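Major capsid protein P2 (Pseudoalteromonas phage pm2, PDB 2VVF) forms the outer protein shell of the virion as its major capsid protein, a homotrimer whose subunit is built from two jelly-rolls. Local coordinates at residues I32-S37 with V81-V86; P165-Y170 with V233-M238; E186-G191 with I239-L244. One frame throughout, in Å; residues are numbered along the deposited sequence.

Contact 1. Residues I32-S37 with V81-V86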
loop_
_atom_site.group_PDB
_atom_site.type_symbol
_atom_site.label_atom_id
_atom_site.label_comp_id
_atom_site.label_asym_id
_atom_site.label_seq_id
_atom_site.Cartn_x
_atom_site.Cartn_y
_atom_site.Cartn_z
ATOM N N ILE A 32 8.584 15.076 12.477
ATOM C CA ILE A 32 8.401 15.976 13.608
ATOM C C ILE A 32 6.911 16.266 13.769
ATOM O O ILE A 32 6.291 16.887 12.904
ATOM C CB ILE A 32 9.226 17.271 13.452
ATOM C CG1 ILE A 32 10.703 16.996 13.749
ATOM C CG2 ILE A 32 8.683 18.360 14.368
ATOM C CD1 ILE A 32 11.638 18.085 13.271
ATOM N N ASP A 33 6.335 15.778 14.864
ATOM C CA ASP A 33 4.914 15.967 15.131
ATOM C C ASP A 33 4.663 17.222 15.958
ATOM O O ASP A 33 5.054 17.299 17.121
ATOM C CB ASP A 33 4.329 14.737 15.829
ATOM C CG ASP A 33 4.656 13.443 15.103
ATOM O OD1 ASP A 33 4.521 13.403 13.862
ATOM O OD2 ASP A 33 5.053 12.467 15.773
ATOM N N LEU A 34 4.006 18.204 15.350
ATOM C CA LEU A 34 3.710 19.457 16.030
ATOM C C LEU A 34 2.260 19.526 16.494
ATOM O O LEU A 34 1.338 19.561 15.681
ATOM C CB LEU A 34 4.034 20.653 15.129
ATOM C CG LEU A 34 3.687 22.036 15.687
ATOM C CD1 LEU A 34 4.572 22.376 16.877
ATOM C CD2 LEU A 34 3.802 23.099 14.605
ATOM N N ARG A 35 2.071 19.548 17.808
ATOM C CA ARG A 35 0.739 19.632 18.392
ATOM C C ARG A 35 0.385 21.098 18.618
ATOM O O ARG A 35 1.201 21.869 19.117
ATOM C CB ARG A 35 0.689 18.862 19.716
ATOM C CG ARG A 35 -0.696 18.775 20.336
ATOM C CD ARG A 35 -0.702 17.855 21.546
ATOM N NE ARG A 35 -0.745 16.444 21.168
ATOM C CZ ARG A 35 -1.793 15.853 20.605
ATOM N NH1 ARG A 35 -2.891 16.548 20.346
ATOM N NH2 ARG A 35 -1.745 14.565 20.299
ATOM N N TYR A 36 -0.825 21.483 18.228
ATOM C CA TYR A 36 -1.265 22.865 18.369
ATOM C C TYR A 36 -2.675 22.965 18.933
ATOM O O TYR A 36 -3.512 22.087 18.717
ATOM C CB TYR A 36 -1.203 23.581 17.019
ATOM C CG TYR A 36 -2.126 22.987 15.976
ATOM C CD1 TYR A 36 -1.677 22.007 15.097
ATOM C CD2 TYR A 36 -3.455 23.387 15.888
ATOM C CE1 TYR A 36 -2.522 21.450 14.151
ATOM C CE2 TYR A 36 -4.308 22.832 14.946
ATOM C CZ TYR A 36 -3.838 21.866 14.080
ATOM O OH TYR A 36 -4.684 21.319 13.144
ATOM N N SER A 37 -2.933 24.056 19.645
ATOM C CA SER A 37 -4.241 24.316 20.231
ATOM C C SER A 37 -4.320 25.793 20.605
ATOM O O SER A 37 -3.303 26.418 20.905
ATOM C CB SER A 37 -4.472 23.431 21.459
ATOM O OG SER A 37 -3.936 24.022 22.630
ATOM N N VAL A 81 0.023 18.352 13.408
ATOM C CA VAL A 81 0.508 18.440 12.036
ATOM C C VAL A 81 1.959 17.972 12.021
ATOM O O VAL A 81 2.777 18.425 12.823
ATOM C CB VAL A 81 0.339 19.856 11.448
ATOM C CG1 VAL A 81 1.287 20.835 12.117
ATOM C CG2 VAL A 81 0.547 19.834 9.939
ATOM N N SER A 82 2.264 17.027 11.141
ATOM C CA SER A 82 3.602 16.457 11.081
ATOM C C SER A 82 4.452 16.950 9.921
ATOM O O SER A 82 3.944 17.252 8.842
ATOM C CB SER A 82 3.528 14.927 11.052
ATOM O OG SER A 82 2.768 14.427 12.139
ATOM N N PHE A 83 5.759 17.000 10.155
ATOM C CA PHE A 83 6.723 17.383 9.135
ATOM C C PHE A 83 7.345 16.086 8.652
ATOM O O PHE A 83 8.208 15.520 9.323
ATOM C CB PHE A 83 7.817 18.270 9.734
ATOM C CG PHE A 83 7.381 19.680 10.006
ATOM C CD1 PHE A 83 7.711 20.704 9.134
ATOM C CD2 PHE A 83 6.668 19.990 11.153
ATOM C CE1 PHE A 83 7.319 22.007 9.392
ATOM C CE2 PHE A 83 6.278 21.290 11.415
ATOM C CZ PHE A 83 6.604 22.297 10.534
ATOM N N HIS A 84 6.873 15.590 7.514
ATOM C CA HIS A 84 7.383 14.341 6.967
ATOM C C HIS A 84 8.626 14.562 6.116
ATOM O O HIS A 84 8.529 14.856 4.923
ATOM C CB HIS A 84 6.307 13.638 6.137
ATOM C CG HIS A 84 5.163 13.112 6.947
ATOM N ND1 HIS A 84 5.134 11.828 7.446
ATOM C CD2 HIS A 84 4.005 13.694 7.336
ATOM C CE1 HIS A 84 4.009 11.643 8.113
ATOM N NE2 HIS A 84 3.306 12.761 8.062
ATOM N N PHE A 85 9.797 14.409 6.727
ATOM C CA PHE A 85 11.047 14.560 5.994
ATOM C C PHE A 85 11.255 13.293 5.181
ATOM O O PHE A 85 11.542 13.344 3.984
ATOM C CB PHE A 85 12.206 14.823 6.951
ATOM C CG PHE A 85 12.062 16.105 7.715
ATOM C CD1 PHE A 85 12.187 17.323 7.070
ATOM C CD2 PHE A 85 11.717 16.095 9.055
ATOM C CE1 PHE A 85 12.018 18.509 7.758
ATOM C CE2 PHE A 85 11.546 17.277 9.749
ATOM C CZ PHE A 85 11.696 18.485 9.100
ATOM N N VAL A 86 11.027 12.155 5.823
ATOM C CA VAL A 86 11.092 10.873 5.142
ATOM C C VAL A 86 9.808 10.778 4.321
ATOM O O VAL A 86 8.712 10.987 4.846
ATOM C CB VAL A 86 11.183 9.714 6.155
ATOM C CG1 VAL A 86 10.785 8.397 5.503
ATOM C CG2 VAL A 86 12.581 9.630 6.748
#
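I32 and L34 each exchange a pair of backbone hydrogen bonds with a residue of V81-V86, I32 with F83 and L34 with V81, so that four N-H...O bonds join the two antiparallel strands. D33 and S82 form the non-hydrogen-bonded pair between them. The strand axes approach to 4.6 Å at 160°. F83 N lies 2.8 Å from I32 O, while the reverse bond, I32 N to F83 O, is longer at 3.2 Å. I32 O also receives a CA-H...O contact from S82 CA at 3.3 Å.

One polar side-chain bond crosses on the D33 and S82 face. S82 OG, turned beside its own backbone N (chi1 -54°), donates to D33 OD1 at 2.7 Å, reaching the anti side of this oxygen and 26° out of the carboxylate plane. The same OD1 is bonded by Q209 of the second subunit and OD2 by Q134, which should fix the rotation of this buried carboxylate; S82 OG has its strongest partner in Y205 of the second subunit.

The other face is apolar. The F83 ring turns its edge to I32 O, which lies in the ring plane, and I32 packs CB to CB against F83. Further along, I32 CD1 touches the edge of the F85 ring, 3.6 Å from CE2. V81 CG1 meets L34 CB at 4.1 Å, and the Y36 ring presents its CE1 edge to V81.

L65 and I66 of helix 63-71 cover V81 on this apolar face, with L65 also meeting F83. At its other edge strand 28-37 is bonded to strand 128-136 through D33 with I132 and R35 with S130, while the second subunit packs over the D33 and S82 face of this N-terminal jelly-roll sheet.

Contact 2. Residues P165-Y170 with V233-M238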
loop_
_atom_site.group_PDB
_atom_site.type_symbol
_atom_site.label_atom_id
_atom_site.label_comp_id
_atom_site.label_asym_id
_atom_site.label_seq_id
_atom_site.Cartn_x
_atom_site.Cartn_y
_atom_site.Cartn_z
ATOM N N PRO A 165 13.106 29.115 -10.952
ATOM C CA PRO A 165 14.502 28.807 -10.658
ATOM C C PRO A 165 14.876 27.402 -11.119
ATOM O O PRO A 165 14.111 26.454 -10.938
ATOM C CB PRO A 165 14.566 28.900 -9.132
ATOM C CG PRO A 165 13.476 29.848 -8.770
ATOM C CD PRO A 165 12.379 29.592 -9.762
ATOM N N ARG A 166 16.057 27.275 -11.714
ATOM C CA ARG A 166 16.533 25.986 -12.201
ATOM C C ARG A 166 17.899 25.631 -11.626
ATOM O O ARG A 166 18.874 25.499 -12.364
ATOM C CB ARG A 166 16.594 25.976 -13.731
ATOM C CG ARG A 166 15.237 25.929 -14.414
ATOM C CD ARG A 166 15.366 25.500 -15.866
ATOM N NE ARG A 166 15.149 26.610 -16.789
ATOM C CZ ARG A 166 16.071 27.079 -17.623
ATOM N NH1 ARG A 166 17.280 26.536 -17.650
ATOM N NH2 ARG A 166 15.785 28.092 -18.430
ATOM N N PRO A 167 17.967 25.472 -10.307
ATOM C CA PRO A 167 19.220 25.113 -9.649
ATOM C C PRO A 167 19.816 23.869 -10.301
ATOM O O PRO A 167 19.153 22.839 -10.419
ATOM C CB PRO A 167 18.793 24.815 -8.205
ATOM C CG PRO A 167 17.308 24.614 -8.264
ATOM C CD PRO A 167 16.837 25.498 -9.365
ATOM N N VAL A 168 21.063 23.979 -10.745
ATOM C CA VAL A 168 21.740 22.879 -11.423
ATOM C C VAL A 168 21.961 21.655 -10.536
ATOM O O VAL A 168 22.446 21.767 -9.411
ATOM C CB VAL A 168 23.055 23.347 -12.073
ATOM C CG1 VAL A 168 23.776 22.174 -12.720
ATOM C CG2 VAL A 168 22.780 24.443 -13.097
ATOM N N GLY A 169 21.621 20.481 -11.063
ATOM C CA GLY A 169 21.804 19.231 -10.335
ATOM C C GLY A 169 20.589 18.864 -9.492
ATOM O O GLY A 169 20.444 17.722 -9.055
ATOM N N TYR A 170 19.717 19.839 -9.262
ATOM C CA TYR A 170 18.515 19.619 -8.470
ATOM C C TYR A 170 17.404 19.018 -9.322
ATOM O O TYR A 170 17.516 18.947 -10.545
ATOM C CB TYR A 170 18.046 20.934 -7.841
ATOM C CG TYR A 170 18.901 21.391 -6.682
ATOM C CD1 TYR A 170 18.418 21.357 -5.382
ATOM C CD2 TYR A 170 20.197 21.845 -6.886
ATOM C CE1 TYR A 170 19.199 21.770 -4.317
ATOM C CE2 TYR A 170 20.986 22.261 -5.830
ATOM C CZ TYR A 170 20.482 22.221 -4.546
ATOM O OH TYR A 170 21.264 22.630 -3.488
ATOM N N VAL A 233 11.619 15.897 -12.532
ATOM C CA VAL A 233 12.343 16.733 -13.479
ATOM C C VAL A 233 13.784 16.971 -13.035
ATOM O O VAL A 233 14.033 17.557 -11.981
ATOM C CB VAL A 233 11.612 18.071 -13.718
ATOM C CG1 VAL A 233 12.419 18.960 -14.652
ATOM C CG2 VAL A 233 10.214 17.829 -14.266
ATOM N N LEU A 234 14.733 16.522 -13.851
ATOM C CA LEU A 234 16.146 16.724 -13.555
ATOM C C LEU A 234 16.591 18.044 -14.172
ATOM O O LEU A 234 16.675 18.173 -15.392
ATOM C CB LEU A 234 16.993 15.579 -14.112
ATOM C CG LEU A 234 18.505 15.786 -13.973
ATOM C CD1 LEU A 234 18.872 16.127 -12.536
ATOM C CD2 LEU A 234 19.272 14.564 -14.450
ATOM N N LEU A 235 16.850 19.030 -13.321
ATOM C CA LEU A 235 17.263 20.345 -13.789
ATOM C C LEU A 235 18.657 20.327 -14.409
ATOM O O LEU A 235 19.630 20.788 -13.811
ATOM C CB LEU A 235 17.150 21.374 -12.666
ATOM C CG LEU A 235 15.709 21.610 -12.200
ATOM C CD1 LEU A 235 15.662 22.530 -10.993
ATOM C CD2 LEU A 235 14.859 22.165 -13.333
ATOM N N ASP A 236 18.726 19.781 -15.621
ATOM C CA ASP A 236 19.964 19.671 -16.382
ATOM C C ASP A 236 20.538 21.048 -16.690
ATOM O O ASP A 236 19.827 21.939 -17.157
ATOM C CB ASP A 236 19.698 18.930 -17.697
ATOM C CG ASP A 236 20.935 18.244 -18.247
ATOM O OD1 ASP A 236 21.841 18.945 -18.745
ATOM O OD2 ASP A 236 20.990 16.999 -18.208
ATOM N N GLN A 237 21.839 21.200 -16.458
ATOM C CA GLN A 237 22.537 22.454 -16.719
ATOM C C GLN A 237 22.469 22.826 -18.197
ATOM O O GLN A 237 23.029 23.838 -18.617
ATOM C CB GLN A 237 23.995 22.320 -16.284
ATOM C CG GLN A 237 24.813 23.568 -16.348
ATOM C CD GLN A 237 26.167 23.366 -15.725
ATOM O OE1 GLN A 237 26.487 22.332 -15.174
ATOM N NE2 GLN A 237 26.924 24.378 -15.741
ATOM N N MET A 238 21.779 22.006 -18.982
ATOM C CA MET A 238 21.657 22.238 -20.417
ATOM C C MET A 238 20.248 22.599 -20.885
ATOM O O MET A 238 20.042 22.909 -22.057
ATOM C CB MET A 238 22.189 21.041 -21.206
ATOM C CG MET A 238 22.904 21.427 -22.493
ATOM S SD MET A 238 24.638 20.940 -22.512
ATOM C CE MET A 238 24.477 19.216 -22.931
#
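L235, the centre of an inverse gamma turn, packs against a type II beta turn running from P167 to Y170, so that two tight turns meet. In the first, D236 N bonds L234 O at 2.6 Å; in the second, Y170 N reaches P167 O at 3.3 Å, with G169 at the position where phi is positive. Across the contact, L235 N donates to Y170 O at 2.9 Å, nearly along the C=O axis. A weak bond, G169 N to L235 O at 3.4 Å, runs the other way. L235 CB rests against two carbonyl oxygens, those of P167 and Y170.

The pairing continues the antiparallel ladder of strands 171-178 and 233-234 in the C-terminal jelly-roll sheet, where I172 bonds V233, and the chains remain side by side as they pass into loops.

With CG anti to its carbonyl carbon (chi1 -65°), L235 spreads its methyls over the 165-170 loop: CD1 lies 3.6 Å from P167 CD, and CD2 is 3.9 Å from R166 CG. At the exposed end, V168 CG1 meets Q237 CB at 3.6 Å, and V168 CG2 sits near the CG of the same extended glutamine. L234 CD1 approaches Y170 O. Beyond the contact, the C-terminal F269 packs on P165 and P167, and Y260 OH bonds the carbonyl of P165.

Contact 3. Residues E186-G191 with I239-L244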
loop_
_atom_site.group_PDB
_atom_site.type_symbol
_atom_site.label_atom_id
_atom_site.label_comp_id
_atom_site.label_asym_id
_atom_site.label_seq_id
_atom_site.Cartn_x
_atom_site.Cartn_y
_atom_site.Cartn_z
ATOM N N GLU A 186 -0.166 23.174 -19.320
ATOM C CA GLU A 186 0.742 22.455 -20.198
ATOM C C GLU A 186 2.162 22.677 -19.697
ATOM O O GLU A 186 2.534 23.794 -19.342
ATOM C CB GLU A 186 0.603 22.975 -21.632
ATOM C CG GLU A 186 1.599 22.388 -22.619
ATOM C CD GLU A 186 1.456 22.984 -24.007
ATOM O OE1 GLU A 186 0.308 23.172 -24.459
ATOM O OE2 GLU A 186 2.492 23.273 -24.643
ATOM N N PHE A 187 2.946 21.607 -19.642
ATOM C CA PHE A 187 4.323 21.714 -19.183
ATOM C C PHE A 187 5.292 21.254 -20.262
ATOM O O PHE A 187 5.117 20.193 -20.853
ATOM C CB PHE A 187 4.537 20.906 -17.902
ATOM C CG PHE A 187 5.950 20.942 -17.395
ATOM C CD1 PHE A 187 6.425 22.043 -16.697
ATOM C CD2 PHE A 187 6.813 19.882 -17.631
ATOM C CE1 PHE A 187 7.731 22.081 -16.237
ATOM C CE2 PHE A 187 8.118 19.914 -17.174
ATOM C CZ PHE A 187 8.578 21.014 -16.474
ATOM N N GLN A 188 6.315 22.060 -20.519
ATOM C CA GLN A 188 7.299 21.712 -21.532
ATOM C C GLN A 188 8.713 22.127 -21.155
ATOM O O GLN A 188 8.919 23.079 -20.402
ATOM C CB GLN A 188 6.917 22.302 -22.887
ATOM C CG GLN A 188 6.726 23.805 -22.882
ATOM C CD GLN A 188 6.523 24.365 -24.275
ATOM O OE1 GLN A 188 5.420 24.317 -24.822
ATOM N NE2 GLN A 188 7.594 24.886 -24.863
ATOM N N ILE A 189 9.682 21.390 -21.681
ATOM C CA ILE A 189 11.089 21.666 -21.435
ATOM C C ILE A 189 11.815 21.617 -22.770
ATOM O O ILE A 189 11.884 20.567 -23.407
ATOM C CB ILE A 189 11.697 20.656 -20.440
ATOM C CG1 ILE A 189 10.986 20.741 -19.087
ATOM C CG2 ILE A 189 13.191 20.905 -20.274
ATOM C CD1 ILE A 189 11.372 19.641 -18.126
ATOM N N ASP A 190 12.327 22.762 -23.206
ATOM C CA ASP A 190 13.038 22.841 -24.477
ATOM C C ASP A 190 12.130 22.471 -25.647
ATOM O O ASP A 190 12.526 21.719 -26.540
ATOM C CB ASP A 190 14.268 21.928 -24.461
ATOM C CG ASP A 190 15.359 22.434 -23.537
ATOM O OD1 ASP A 190 15.390 23.652 -23.261
ATOM O OD2 ASP A 190 16.187 21.614 -23.090
ATOM N N GLY A 191 10.910 22.999 -25.634
ATOM C CA GLY A 191 9.950 22.737 -26.700
ATOM C C GLY A 191 9.195 21.421 -26.519
ATOM O O GLY A 191 8.053 21.289 -26.955
ATOM N N ILE A 239 19.281 22.567 -19.972
ATOM C CA ILE A 239 17.910 22.929 -20.320
ATOM C C ILE A 239 17.866 24.406 -20.689
ATOM O O ILE A 239 18.356 25.254 -19.942
ATOM C CB ILE A 239 16.923 22.612 -19.181
ATOM C CG1 ILE A 239 16.687 21.103 -19.080
ATOM C CG2 ILE A 239 15.607 23.349 -19.400
ATOM C CD1 ILE A 239 15.895 20.690 -17.856
ATOM N N GLN A 240 17.288 24.708 -21.846
ATOM C CA GLN A 240 17.204 26.084 -22.320
ATOM C C GLN A 240 15.890 26.751 -21.942
ATOM O O GLN A 240 15.839 27.964 -21.736
ATOM C CB GLN A 240 17.394 26.136 -23.837
ATOM C CG GLN A 240 18.286 27.269 -24.310
ATOM C CD GLN A 240 19.751 27.008 -24.027
ATOM O OE1 GLN A 240 20.466 26.453 -24.860
ATOM N NE2 GLN A 240 20.203 27.396 -22.839
ATOM N N ASP A 241 14.825 25.961 -21.862
ATOM C CA ASP A 241 13.507 26.495 -21.541
ATOM C C ASP A 241 12.658 25.544 -20.703
ATOM O O ASP A 241 12.416 24.400 -21.087
ATOM C CB ASP A 241 12.762 26.877 -22.824
ATOM C CG ASP A 241 11.556 27.760 -22.561
ATOM O OD1 ASP A 241 11.740 28.903 -22.090
ATOM O OD2 ASP A 241 10.422 27.317 -22.842
ATOM N N LEU A 242 12.206 26.040 -19.557
ATOM C CA LEU A 242 11.337 25.294 -18.655
ATOM C C LEU A 242 10.080 26.154 -18.568
ATOM O O LEU A 242 10.059 27.171 -17.870
ATOM C CB LEU A 242 11.994 25.170 -17.279
ATOM C CG LEU A 242 11.465 24.116 -16.305
ATOM C CD1 LEU A 242 9.970 24.280 -16.078
ATOM C CD2 LEU A 242 11.797 22.714 -16.786
ATOM N N ARG A 243 9.062 25.789 -19.340
ATOM C CA ARG A 243 7.857 26.600 -19.431
ATOM C C ARG A 243 6.560 25.968 -18.942
ATOM O O ARG A 243 6.369 24.755 -19.016
ATOM C CB ARG A 243 7.688 27.101 -20.866
ATOM C CG ARG A 243 6.470 27.967 -21.100
ATOM C CD ARG A 243 6.552 28.618 -22.466
ATOM N NE ARG A 243 7.906 29.075 -22.764
ATOM C CZ ARG A 243 8.324 30.325 -22.602
ATOM N NH1 ARG A 243 7.489 31.250 -22.151
ATOM N NH2 ARG A 243 9.575 30.652 -22.892
ATOM N N LEU A 244 5.655 26.824 -18.482
ATOM C CA LEU A 244 4.348 26.408 -17.994
ATOM C C LEU A 244 3.295 27.273 -18.680
ATOM O O LEU A 244 3.342 28.499 -18.594
ATOM C CB LEU A 244 4.273 26.616 -16.479
ATOM C CG LEU A 244 3.506 25.609 -15.620
ATOM C CD1 LEU A 244 4.083 24.211 -15.771
ATOM C CD2 LEU A 244 3.538 26.044 -14.162
#
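The F187 ring meets L244 CD1 at its edge and in its plane, 3.3 Å from CD1 of the ring; R243 O approaches it obliquely, and the F223 ring meets it at about 55°. On the other face of the sheet, the Q188 and R243 side chains run alongside each other in the same direction, their amide and guanidinium planes 84° apart. The Q188 amide bonds K245 through OE1. The R243 guanidinium forms a salt bridge with D241, its NE bonding the syn lone pair of OD2 at 3.1 Å, while NH1 pairs with E160.

Backbone bonds tie Q188 to R243 both ways, R243 N to Q188 O at 2.9 Å, and D190 N to D241 O at 2.7 Å. D190 OD1 then takes two amides where strand 182-189 ends and strand 242-248 begins: Q240 N by its syn lone pair (2.6 Å) and D241 N nearly in line with the C-O bond (2.8 Å). I189 CG2 packs on I239 CG2 at 3.5 Å.

Strands 182-189 and 242-248 are the central pair of a four-stranded antiparallel sheet, flanked by 157-161 and 192-199, the C-H-E-F order of a viral jelly-roll.

Contact 1 lies in the N-terminal jelly-roll, about 35 Å from contact 3 and 30 Å from contact 2 between centres, across the chain's centre from both. It is buried, and its polar side chains look toward another subunit. Contact 3 also joins two antiparallel strands, but is partly buried and ends in an exposed loop, where an aspartate bonds backbone amides. Contact 2 is at the surface, joins turns rather than paired strands, and relies on leucine and proline packing with few bonds. Contacts 2 and 3 adjoin: their second segments are consecutive in the chain, and R166 of contact 2 lies with NH1 2.8 Å from I239 O.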